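Pectate lyase (Cellvibrio cellulosa, PDB 1GXM) cleaves polygalacturonate chains by anti-beta-elimination, the work of the family 10 catalytic module described here. Local coordinates at residues S248-L253 with N284-F289. Residues are numbered along the deposited sequence; the frame is centred on the assembly and turned at random.
Sequences SPRTYL and NTNRGF
Two flat groups meet where the guanidinium of Arg250 reaches the carboxamide of Asn286, their planes turned 41° apart so that they do not stack; Arg250 NH1 comes to 3.5 Å from Asn286 CG. At the edge of that amide sit its two acceptors. Asn286 ND2 donates to the backbone Arg250 O at 2.9 Å, nearly straight (161°), with Arg250 O almost in the plane of the amide, while ND2 itself stands above the plane of the carbonyl. The second N-H of ND2 goes to Thr251 OG1, also 2.9 Å away, along a more bent path. Thr251 presents this hydroxyl because OG1 stands beside its own backbone N, with CG2 anti to that N (chi1 of -63°), and OG1 is hydrogen-bonded in turn to Trp245 O. The remaining end of the amide, Asn286 OD1, is hydrogen-bonded to Trp245 NE1 and Gln185 NE2. Arg250 runs extended from CG to NE, crossing Asn286 at about a right angle, and its NH1 is hydrogen-bonded to Gln185 OE1. One water bridges the two backbones, donating to Arg250 O (2.7 Å) and to Asn286 O (2.9 Å); a second accepts from the side-chain Arg250 NH1 and is only weakly bonded to Thr285 O. The contact thus joins the loop that follows helix 233-246 to the loop between strands 280-281 and 290-291, with Trp245 and Gln185 as shared partners. With both N-H groups and the oxygen of the buried amide engaged, the rotation of Asn286 is fixed, and the positive guanidinium nearby probably polarises the amide.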
loop_
_atom_site.group_PDB
_atom_site.type_symbol
_atom_site.label_atom_id
_atom_site.label_comp_id
_atom_site.label_asym_id
_atom_site.label_seq_id
_atom_site.Cartn_x
_atom_site.Cartn_y
_atom_site.Cartn_z
ATOM N N SER A 248 12.780 15.780 -4.725
ATOM C CA SER A 248 14.090 16.334 -4.444
ATOM C C SER A 248 15.130 15.695 -5.333
ATOM O O SER A 248 15.125 14.493 -5.536
ATOM C CB SER A 248 14.494 16.047 -3.011
ATOM O OG SER A 248 15.826 16.457 -2.761
ATOM N N PRO A 249 16.059 16.494 -5.831
ATOM C CA PRO A 249 17.137 15.949 -6.645
ATOM C C PRO A 249 18.116 15.117 -5.813
ATOM O O PRO A 249 18.960 14.433 -6.379
ATOM C CB PRO A 249 17.827 17.206 -7.207
ATOM C CG PRO A 249 17.351 18.306 -6.485
ATOM C CD PRO A 249 16.141 17.950 -5.695
ATOM N N ARG A 250 18.000 15.170 -4.496
ATOM C CA ARG A 250 18.783 14.256 -3.666
ATOM C C ARG A 250 18.101 12.882 -3.573
ATOM O O ARG A 250 18.648 11.959 -2.985
ATOM C CB ARG A 250 19.037 14.813 -2.281
ATOM C CG ARG A 250 17.836 14.902 -1.439
ATOM C CD ARG A 250 17.961 15.824 -0.229
ATOM N NE ARG A 250 16.853 15.599 0.699
ATOM C CZ ARG A 250 16.787 14.596 1.576
ATOM N NH1 ARG A 250 17.785 13.726 1.677
ATOM N NH2 ARG A 250 15.724 14.486 2.371
ATOM N N THR A 251 16.906 12.771 -4.145
ATOM C CA THR A 251 16.140 11.530 -4.176
ATOM C C THR A 251 16.059 10.977 -5.577
ATOM O O THR A 251 16.496 9.874 -5.817
ATOM C CB THR A 251 14.756 11.762 -3.637
ATOM O OG1 THR A 251 14.866 12.162 -2.266
ATOM C CG2 THR A 251 13.939 10.486 -3.636
ATOM N N TYR A 252 15.514 11.724 -6.530
ATOM C CA TYR A 252 15.455 11.178 -7.860
ATOM C C TYR A 252 16.808 11.260 -8.508
ATOM O O TYR A 252 17.651 12.063 -8.135
ATOM C CB TYR A 252 14.397 11.857 -8.733
ATOM C CG TYR A 252 14.492 13.342 -8.902
ATOM C CD1 TYR A 252 15.490 13.929 -9.677
ATOM C CD2 TYR A 252 13.557 14.168 -8.325
ATOM C CE1 TYR A 252 15.552 15.307 -9.849
ATOM C CE2 TYR A 252 13.608 15.522 -8.500
ATOM C CZ TYR A 252 14.612 16.101 -9.229
ATOM O OH TYR A 252 14.640 17.463 -9.389
ATOM N N LEU A 253 16.986 10.393 -9.488
ATOM C CA LEU A 253 18.183 10.332 -10.303
ATOM C C LEU A 253 17.771 10.911 -11.644
ATOM O O LEU A 253 17.036 10.296 -12.412
ATOM C CB LEU A 253 18.665 8.893 -10.451
ATOM C CG LEU A 253 19.821 8.692 -11.431
ATOM C CD1 LEU A 253 21.078 9.363 -10.951
ATOM C CD2 LEU A 253 20.062 7.209 -11.677
ATOM N N ASN A 284 19.767 7.224 6.132
ATOM C CA ASN A 284 20.481 8.405 6.579
ATOM C C ASN A 284 21.120 9.202 5.452
ATOM O O ASN A 284 21.118 10.427 5.530
ATOM C CB ASN A 284 21.506 8.044 7.648
ATOM C CG ASN A 284 20.859 7.623 8.942
ATOM O OD1 ASN A 284 19.936 8.268 9.400
ATOM N ND2 ASN A 284 21.327 6.534 9.517
ATOM N N THR A 285 21.678 8.562 4.437
ATOM C CA THR A 285 22.338 9.300 3.355
ATOM C C THR A 285 21.424 9.607 2.190
ATOM O O THR A 285 21.773 10.385 1.295
ATOM C CB THR A 285 23.492 8.528 2.757
ATOM O OG1 THR A 285 22.991 7.318 2.171
ATOM C CG2 THR A 285 24.523 8.133 3.806
ATOM N N ASN A 286 20.300 8.915 2.121
ATOM C CA ASN A 286 19.377 9.048 1.004
ATOM C C ASN A 286 19.970 8.543 -0.308
ATOM O O ASN A 286 19.511 8.921 -1.373
ATOM C CB ASN A 286 18.854 10.477 0.842
ATOM C CG ASN A 286 17.405 10.493 0.487
ATOM O OD1 ASN A 286 16.586 10.081 1.293
ATOM N ND2 ASN A 286 17.059 10.966 -0.709
ATOM N N ARG A 287 20.965 7.671 -0.224
ATOM C CA ARG A 287 21.559 7.058 -1.403
ATOM C C ARG A 287 20.773 5.836 -1.813
ATOM O O ARG A 287 20.490 4.962 -0.991
ATOM C CB ARG A 287 22.992 6.642 -1.122
ATOM C CG ARG A 287 23.791 6.321 -2.347
ATOM C CD ARG A 287 25.284 6.218 -2.109
ATOM N NE ARG A 287 25.935 5.847 -3.355
ATOM C CZ ARG A 287 27.157 5.379 -3.437
ATOM N NH1 ARG A 287 27.862 5.223 -2.341
ATOM N NH2 ARG A 287 27.663 5.070 -4.623
ATOM N N GLY A 288 20.454 5.740 -3.089
ATOM C CA GLY A 288 19.807 4.546 -3.593
ATOM C C GLY A 288 20.729 3.356 -3.455
ATOM O O GLY A 288 21.935 3.468 -3.680
ATOM N N PHE A 289 20.182 2.200 -3.121
ATOM C CA PHE A 289 21.010 1.030 -2.921
ATOM C C PHE A 289 20.326 -0.238 -3.362
ATOM O O PHE A 289 19.154 -0.271 -3.706
ATOM C CB PHE A 289 21.518 0.916 -1.479
ATOM C CG PHE A 289 20.478 0.507 -0.490
ATOM C CD1 PHE A 289 20.190 -0.831 -0.277
ATOM C CD2 PHE A 289 19.865 1.432 0.310
ATOM C CE1 PHE A 289 19.262 -1.225 0.652
ATOM C CE2 PHE A 289 18.923 1.020 1.251
ATOM C CZ PHE A 289 18.659 -0.317 1.434
HETATM O O HOH W 1 20.762 10.321 -3.553
HETATM O O HOH W 2 20.718 13.609 1.060
#